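Local atomic coordinates of alpha-Amylase (Thermotoga maritima, PDB entry 2B5D), a protein that belongs to glycoside hydrolase family 57, whose members build their catalytic domain on an incomplete, seven-stranded beta/alpha barrel. Residues F8-L13 with T54-P59; T141-H146 with W182-G187. One frame throughout, in Å; residues are numbered along the deposited sequence. Where two conformers were deposited one is given.

Interaction 1. Residues F8-L13 with T54-P59; sequences FLHAHL and TMSITP
The Ser-56 hydroxyl sits between its own backbone N and carbonyl carbon (chi1 67°), while the His-10 imidazole swings away from its backbone N (chi1 -180°), which puts Ser-56 OG 2.7 Å from His-10 ND1 at the ring edge; either may be the donor. The same hydroxyl accepts the N-H of Ala-11 (N to OG 3.0 Å), which also reaches Ser-56 O from above the carbonyl plane, so one N-H is shared between two oxygens. Otherwise the parallel pairing is regular: Leu-9 N gives to Thr-54 O (3.1 Å), Ser-56 N to Leu-9 O, and Thr-58 N to Ala-11 O. On the His-10 side, the Phe-8 ring leans across the neighbouring strand, CD1 beside Thr-54 CG2 at 3.8 Å and Met-55 CA over one face. On the reverse side, Met-55 brings CE to 4.0 Å from Ala-11 CB. Thr-58 is the N-cap residue of helix 59-66. Strand 3-11 runs between strands 53-57 and 343-349, and strand 137-142 continues the sheet beyond 53-57; helix 27-47 packs on Leu-9 and Ala-11, and helix 59-66 on Ala-11 and Ile-57.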
ATOM      1  N   PHE A   8      -0.355 -14.669 -38.224  1.00 49.93           N
ATOM      2  CA  PHE A   8       0.123 -15.401 -37.060  1.00 48.97           C
ATOM      3  C   PHE A   8      -0.567 -14.904 -35.773  1.00 48.04           C
ATOM      4  O   PHE A   8      -0.534 -13.710 -35.459  1.00 48.00           O
ATOM      5  CB  PHE A   8       1.674 -15.317 -36.959  1.00 47.19           C
ATOM      6  CG  PHE A   8       2.217 -16.066 -35.779  1.00 46.43           C
ATOM      7  CD1 PHE A   8       2.674 -17.394 -35.912  1.00 42.84           C
ATOM      8  CD2 PHE A   8       2.217 -15.479 -34.521  1.00 42.56           C
ATOM      9  CE1 PHE A   8       3.143 -18.129 -34.799  1.00 43.02           C
ATOM     10  CE2 PHE A   8       2.665 -16.205 -33.395  1.00 44.31           C
ATOM     11  CZ  PHE A   8       3.149 -17.516 -33.531  1.00 43.77           C
ATOM     12  N   LEU A   9      -1.178 -15.830 -35.045  1.00 48.20           N
ATOM     13  CA  LEU A   9      -1.727 -15.585 -33.716  1.00 48.02           C
ATOM     14  C   LEU A   9      -0.887 -16.193 -32.616  1.00 47.77           C
ATOM     15  O   LEU A   9      -0.675 -17.437 -32.572  1.00 46.82           O
ATOM     16  CB  LEU A   9      -3.121 -16.219 -33.601  1.00 49.65           C
ATOM     17  CG  LEU A   9      -4.219 -15.715 -34.541  1.00 52.38           C
ATOM     18  CD1 LEU A   9      -5.569 -16.364 -34.193  1.00 51.90           C
ATOM     19  CD2 LEU A   9      -4.299 -14.200 -34.561  1.00 50.28           C
ATOM     20  N   HIS A  10      -0.462 -15.328 -31.700  1.00 46.96           N
ATOM     21  CA  HIS A  10       0.221 -15.742 -30.481  1.00 47.17           C
ATOM     22  C   HIS A  10      -0.770 -15.952 -29.296  1.00 47.51           C
ATOM     23  O   HIS A  10      -1.356 -14.973 -28.753  1.00 46.97           O
ATOM     24  CB  HIS A  10       1.275 -14.695 -30.099  1.00 46.71           C
ATOM     25  CG  HIS A  10       2.039 -15.034 -28.867  1.00 46.52           C
ATOM     26  ND1 HIS A  10       2.567 -16.292 -28.642  1.00 47.65           N
ATOM     27  CD2 HIS A  10       2.418 -14.272 -27.812  1.00 47.54           C
ATOM     28  CE1 HIS A  10       3.207 -16.293 -27.487  1.00 47.67           C
ATOM     29  NE2 HIS A  10       3.156 -15.072 -26.977  1.00 48.23           N
ATOM     30  N   ALA A  11      -0.955 -17.221 -28.933  1.00 46.88           N
ATOM     31  CA  ALA A  11      -1.849 -17.667 -27.847  1.00 46.91           C
ATOM     32  C   ALA A  11      -1.041 -18.102 -26.626  1.00 47.37           C
ATOM     33  O   ALA A  11      -0.431 -19.195 -26.570  1.00 47.13           O
ATOM     34  CB  ALA A  11      -2.786 -18.808 -28.313  1.00 44.33           C
ATOM     35  N   HIS A  12      -1.003 -17.205 -25.657  1.00 48.19           N
ATOM     36  CA  HIS A  12      -0.255 -17.433 -24.442  1.00 47.88           C
ATOM     37  C   HIS A  12      -1.002 -16.928 -23.211  1.00 48.52           C
ATOM     38  O   HIS A  12      -1.620 -15.863 -23.255  1.00 50.06           O
ATOM     39  CB  HIS A  12       1.074 -16.686 -24.525  1.00 46.90           C
ATOM     40  CG  HIS A  12       1.886 -16.801 -23.276  1.00 46.08           C
ATOM     41  ND1 HIS A  12       2.195 -15.720 -22.479  1.00 45.26           N
ATOM     42  CD2 HIS A  12       2.411 -17.888 -22.658  1.00 42.53           C
ATOM     43  CE1 HIS A  12       2.918 -16.129 -21.447  1.00 41.89           C
ATOM     44  NE2 HIS A  12       3.073 -17.438 -21.541  1.00 43.40           N
ATOM     45  N   LEU A  13      -0.941 -17.688 -22.124  1.00 48.67           N
ATOM     46  CA  LEU A  13      -1.216 -17.190 -20.781  1.00 48.73           C
ATOM     47  C   LEU A  13      -0.176 -17.742 -19.830  1.00 48.43           C
ATOM     48  O   LEU A  13       0.300 -18.878 -20.035  1.00 47.19           O
ATOM     49  CB  LEU A  13      -2.638 -17.549 -20.321  1.00 50.06           C
ATOM     50  CG  LEU A  13      -3.759 -16.783 -21.065  1.00 52.25           C
ATOM     51  CD1 LEU A  13      -5.150 -17.383 -20.850  1.00 53.36           C
ATOM     52  CD2 LEU A  13      -3.704 -15.300 -20.662  1.00 52.44           C
ATOM     53  N   THR A  54      -1.275 -19.865 -38.936  1.00 51.55           N
ATOM     54  CA  THR A  54      -0.239 -20.279 -38.021  1.00 50.85           C
ATOM     55  C   THR A  54      -0.446 -19.669 -36.637  1.00 51.16           C
ATOM     56  O   THR A  54      -0.791 -18.508 -36.504  1.00 51.37           O
ATOM     57  CB  THR A  54       1.150 -19.878 -38.566  1.00 51.41           C
ATOM     58  OG1 THR A  54       1.194 -20.140 -39.983  1.00 52.91           O
ATOM     59  CG2 THR A  54       2.262 -20.645 -37.867  1.00 47.18           C
ATOM     60  N   MET A  55      -0.234 -20.458 -35.596  1.00 50.95           N
ATOM     61  CA  MET A  55      -0.376 -19.949 -34.240  1.00 51.69           C
ATOM     62  C   MET A  55       0.582 -20.663 -33.289  1.00 50.04           C
ATOM     63  O   MET A  55       1.024 -21.745 -33.554  1.00 50.15           O
ATOM     64  CB  MET A  55      -1.838 -20.074 -33.741  1.00 50.59           C
ATOM     65  CG  MET A  55      -2.306 -21.487 -33.573  1.00 52.25           C
ATOM     66  SD  MET A  55      -4.032 -21.664 -33.078  1.00 55.73           S
ATOM     67  CE  MET A  55      -4.058 -20.988 -31.400  1.00 55.32           C
ATOM     68  N   SER A  56       0.920 -19.986 -32.209  1.00 49.64           N
ATOM     69  CA  SER A  56       1.582 -20.570 -31.059  1.00 48.44           C
ATOM     70  C   SER A  56       0.503 -20.974 -30.084  1.00 48.52           C
ATOM     71  O   SER A  56      -0.551 -20.312 -29.988  1.00 47.49           O
ATOM     72  CB  SER A  56       2.471 -19.516 -30.389  1.00 48.22           C
ATOM     73  OG  SER A  56       1.668 -18.495 -29.814  1.00 47.15           O
ATOM     74  N   ILE A  57       0.740 -22.088 -29.394  1.00 48.15           N
ATOM     75  CA  ILE A  57       0.060 -22.390 -28.150  1.00 46.85           C
ATOM     76  C   ILE A  57       1.192 -22.694 -27.200  1.00 47.73           C
ATOM     77  O   ILE A  57       1.860 -23.740 -27.332  1.00 47.37           O
ATOM     78  CB  ILE A  57      -0.920 -23.556 -28.280  1.00 47.05           C
ATOM     79  CG1 ILE A  57      -1.864 -23.282 -29.462  1.00 47.89           C
ATOM     80  CG2 ILE A  57      -1.711 -23.724 -26.959  1.00 42.86           C
ATOM     81  CD1 ILE A  57      -2.925 -24.332 -29.682  1.00 47.66           C
ATOM     82  N   THR A  58       1.451 -21.755 -26.280  1.00 47.01           N
ATOM     83  CA  THR A  58       2.668 -21.833 -25.469  1.00 46.52           C
ATOM     84  C   THR A  58       2.558 -23.009 -24.505  1.00 46.65           C
ATOM     85  O   THR A  58       1.443 -23.525 -24.280  1.00 47.03           O
ATOM     86  CB  THR A  58       2.960 -20.532 -24.767  1.00 46.10           C
ATOM     87  OG1 THR A  58       1.953 -20.325 -23.766  1.00 49.51           O
ATOM     88  CG2 THR A  58       2.949 -19.382 -25.799  1.00 43.34           C
ATOM     89  N   PRO A  59       3.709 -23.525 -24.037  1.00 45.14           N
ATOM     90  CA  PRO A  59       3.596 -24.634 -23.106  1.00 44.88           C
ATOM     91  C   PRO A  59       2.800 -24.317 -21.802  1.00 45.07           C
ATOM     92  O   PRO A  59       2.028 -25.172 -21.385  1.00 44.43           O
ATOM     93  CB  PRO A  59       5.067 -25.053 -22.831  1.00 43.84           C
ATOM     94  CG  PRO A  59       5.839 -24.538 -23.984  1.00 44.55           C
ATOM     95  CD  PRO A  59       5.104 -23.211 -24.371  1.00 44.37           C
TER

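Interaction 2. Residues T141-H146 with W182-G187; sequences TCNATH and WLAECG
Ala-184 presses its methyl onto the middle of the His-146 imidazole, a CH-pi contact with CB 3.5 Å from the ring centroid and almost on the ring normal. The ring reaches this place by turning CG away from the backbone N (chi1 -159°), at the end of a type I turn, Asn-143 to His-146, closed by His-146 N to Asn-143 O. Glu-185 comes to the same ring from the edge, with OE2 set near the imidazole plane, 3.8 Å from His-146 CE1, and carboxylate and ring 73° apart. His-146 ND1 stays 4.6 Å from Glu-185 OE2, and both ring nitrogens have partners outside the two segments, NE2 probably with His-10 NE2. Asn-143 places CG between its backbone N and carbonyl carbon (chi1 43°), which sends OD1 across to Ala-184 N for a weak but straight bond of 3.3 Å; its ND2 holds Ala-147 O, fixing which way round the amide lies. Cys-142 turns its side chain to the same face as Trp-182 and brings SG to 3.2 Å from Trp-182 O. The backbone link is Trp-182 N to Thr-141 O, 2.8 Å and nearly straight. The contact lies at the C-terminal side of strands 137-142 and 180-182, with their following loops; Thr-141 packs on helix 156-174, Thr-141 and Cys-142 on Pro-59 of helix 59-66, while Ser-462 binds His-146 O.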
ATOM      1  N   THR A 141       5.652 -24.019 -31.225  1.00 43.63           N
ATOM      2  CA  THR A 141       5.848 -24.074 -29.773  1.00 43.35           C
ATOM      3  C   THR A 141       6.379 -22.723 -29.305  1.00 43.04           C
ATOM      4  O   THR A 141       6.508 -21.799 -30.106  1.00 45.74           O
ATOM      5  CB  THR A 141       6.841 -25.257 -29.336  1.00 42.47           C
ATOM      6  OG1 THR A 141       6.954 -25.293 -27.907  1.00 43.02           O
ATOM      7  CG2 THR A 141       8.220 -25.060 -29.880  1.00 39.92           C
ATOM      8  N   CYS A 142       6.731 -22.619 -28.025  1.00 43.58           N
ATOM      9  CA  CYS A 142       7.364 -21.434 -27.491  1.00 43.00           C
ATOM     10  C   CYS A 142       8.360 -21.897 -26.439  1.00 42.12           C
ATOM     11  O   CYS A 142       8.278 -23.016 -26.001  1.00 41.75           O
ATOM     12  CB  CYS A 142       6.248 -20.512 -26.897  1.00 42.73           C
ATOM     13  SG  CYS A 142       6.884 -18.997 -26.222  1.00 45.41           S
ATOM     14  N   ASN A 143       9.314 -21.071 -26.016  1.00 41.72           N
ATOM     15  CA  ASN A 143      10.147 -21.514 -24.909  1.00 41.40           C
ATOM     16  C   ASN A 143       9.310 -21.845 -23.649  1.00 43.23           C
ATOM     17  O   ASN A 143       8.143 -21.372 -23.533  1.00 45.18           O
ATOM     18  CB  ASN A 143      11.331 -20.577 -24.617  1.00 42.39           C
ATOM     19  CG  ASN A 143      10.988 -19.097 -24.662  1.00 42.57           C
ATOM     20  OD1 ASN A 143      10.524 -18.571 -25.664  1.00 43.79           O
ATOM     21  ND2 ASN A 143      11.349 -18.397 -23.616  1.00 46.68           N
ATOM     22  N   ALA A 144       9.848 -22.651 -22.713  1.00 41.76           N
ATOM     23  CA  ALA A 144       8.968 -23.453 -21.819  1.00 41.80           C
ATOM     24  C   ALA A 144       8.089 -22.522 -20.972  1.00 41.45           C
ATOM     25  O   ALA A 144       6.945 -22.833 -20.633  1.00 39.84           O
ATOM     26  CB  ALA A 144       9.806 -24.347 -20.879  1.00 42.60           C
ATOM     27  N   THR A 145       8.659 -21.386 -20.619  1.00 41.13           N
ATOM     28  CA  THR A 145       7.997 -20.554 -19.671  1.00 43.03           C
ATOM     29  C   THR A 145       7.777 -19.126 -20.201  1.00 43.80           C
ATOM     30  O   THR A 145       7.386 -18.264 -19.429  1.00 45.25           O
ATOM     31  CB  THR A 145       8.747 -20.714 -18.333  1.00 41.74           C
ATOM     32  OG1 THR A 145       7.856 -21.255 -17.359  1.00 46.83           O
ATOM     33  CG2 THR A 145       9.474 -19.554 -17.863  1.00 37.79           C
ATOM     34  N   HIS A 146       8.056 -18.893 -21.501  1.00 42.65           N
ATOM     35  CA  HIS A 146       7.879 -17.585 -22.149  1.00 42.33           C
ATOM     36  C   HIS A 146       8.807 -16.604 -21.450  1.00 42.32           C
ATOM     37  O   HIS A 146       8.479 -15.424 -21.246  1.00 40.57           O
ATOM     38  CB  HIS A 146       6.416 -17.154 -22.066  1.00 42.01           C
ATOM     39  CG  HIS A 146       5.988 -16.132 -23.079  1.00 44.36           C
ATOM     40  ND1 HIS A 146       6.087 -14.768 -22.851  1.00 46.26           N
ATOM     41  CD2 HIS A 146       5.369 -16.271 -24.280  1.00 40.20           C
ATOM     42  CE1 HIS A 146       5.599 -14.120 -23.894  1.00 46.87           C
ATOM     43  NE2 HIS A 146       5.146 -15.007 -24.769  1.00 45.89           N
ATOM     44  N   TRP A 182       7.927 -19.839 -31.572  1.00 43.68           N
ATOM     45  CA  TRP A 182       7.799 -18.414 -31.333  1.00 43.18           C
ATOM     46  C   TRP A 182       8.584 -18.122 -30.076  1.00 42.23           C
ATOM     47  O   TRP A 182       8.316 -18.678 -29.052  1.00 42.51           O
ATOM     48  CB  TRP A 182       6.321 -18.053 -31.115  0.65 42.32           C
ATOM     49  CG  TRP A 182       6.106 -16.621 -30.690  0.65 41.84           C
ATOM     50  CD1 TRP A 182       6.122 -16.138 -29.428  0.65 40.54           C
ATOM     51  CD2 TRP A 182       5.912 -15.484 -31.554  0.65 41.34           C
ATOM     52  NE1 TRP A 182       5.923 -14.788 -29.432  0.65 40.34           N
ATOM     53  CE2 TRP A 182       5.792 -14.352 -30.724  0.65 40.52           C
ATOM     54  CE3 TRP A 182       5.847 -15.312 -32.950  0.65 42.84           C
ATOM     55  CZ2 TRP A 182       5.552 -13.053 -31.235  0.65 40.39           C
ATOM     56  CZ3 TRP A 182       5.612 -13.996 -33.476  0.65 41.95           C
ATOM     57  CH2 TRP A 182       5.496 -12.897 -32.614  0.65 41.20           C
ATOM     58  N   LEU A 183       9.553 -17.237 -30.163  1.00 42.42           N
ATOM     59  CA  LEU A 183      10.267 -16.795 -29.003  1.00 42.32           C
ATOM     60  C   LEU A 183       9.442 -15.685 -28.292  1.00 43.15           C
ATOM     61  O   LEU A 183       8.871 -14.772 -28.931  1.00 43.28           O
ATOM     62  CB  LEU A 183      11.605 -16.239 -29.468  1.00 41.37           C
ATOM     63  CG  LEU A 183      12.410 -16.987 -30.562  1.00 43.93           C
ATOM     64  CD1 LEU A 183      13.641 -16.161 -30.987  1.00 40.87           C
ATOM     65  CD2 LEU A 183      12.884 -18.384 -30.057  1.00 40.95           C
ATOM     66  N   ALA A 184       9.394 -15.749 -26.973  1.00 43.72           N
ATOM     67  CA  ALA A 184       8.701 -14.728 -26.167  1.00 42.69           C
ATOM     68  C   ALA A 184       9.235 -13.349 -26.537  1.00 43.37           C
ATOM     69  O   ALA A 184      10.466 -13.142 -26.511  1.00 41.86           O
ATOM     70  CB  ALA A 184       8.949 -15.001 -24.696  1.00 43.02           C
ATOM     71  N   GLU A 185       8.307 -12.423 -26.901  1.00 43.26           N
ATOM     72  CA  GLU A 185       8.623 -11.053 -27.283  1.00 43.64           C
ATOM     73  C   GLU A 185       9.523 -10.956 -28.495  1.00 42.70           C
ATOM     74  O   GLU A 185      10.245  -9.976 -28.644  1.00 43.51           O
ATOM     75  CB  GLU A 185       9.272 -10.245 -26.126  1.00 44.53           C
ATOM     76  CG  GLU A 185       8.496 -10.172 -24.781  1.00 50.35           C
ATOM     77  CD  GLU A 185       7.031  -9.767 -24.975  1.00 60.81           C
ATOM     78  OE1 GLU A 185       6.783  -8.781 -25.745  1.00 64.29           O
ATOM     79  OE2 GLU A 185       6.152 -10.433 -24.364  1.00 62.20           O
ATOM     80  N   CYS A 186       9.515 -11.978 -29.347  1.00 43.41           N
ATOM     81  CA  CYS A 186      10.532 -12.143 -30.414  1.00 42.78           C
ATOM     82  C   CYS A 186      11.973 -11.894 -29.951  1.00 41.53           C
ATOM     83  O   CYS A 186      12.820 -11.439 -30.733  1.00 42.68           O
ATOM     84  CB  CYS A 186      10.140 -11.283 -31.663  1.00 42.54           C
ATOM     85  SG  CYS A 186       8.673 -12.050 -32.472  1.00 46.33           S
ATOM     86  N   GLY A 187      12.238 -12.125 -28.676  1.00 39.87           N
ATOM     87  CA  GLY A 187      13.556 -11.884 -28.125  1.00 41.56           C
ATOM     88  C   GLY A 187      14.560 -12.854 -28.763  1.00 41.79           C
ATOM     89  O   GLY A 187      14.500 -14.058 -28.575  1.00 42.59           O
TER

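From the N terminus, strand 3-11 leads through helix 27-47 to strand 53-57, where interaction 1 closes the first loop as a parallel beta-alpha-beta crossover. Several helices then intervene before strand 137-142, which lies next to 53-57 in the sheet; helix 156-174 follows, and interaction 2 closes the second loop against strand 180-182 and the loop after it. The two loops are in series, neither nested nor crossed. Their centres lie about 9 Å apart, and side chains join them: the probable hydrogen bond between His-10 and His-146 bridges the two contacts, and in one of its two conformers the Trp-182 ring packs against Phe-8 and His-10. Consecutive strands of the family 57 barrel are thereby tied together.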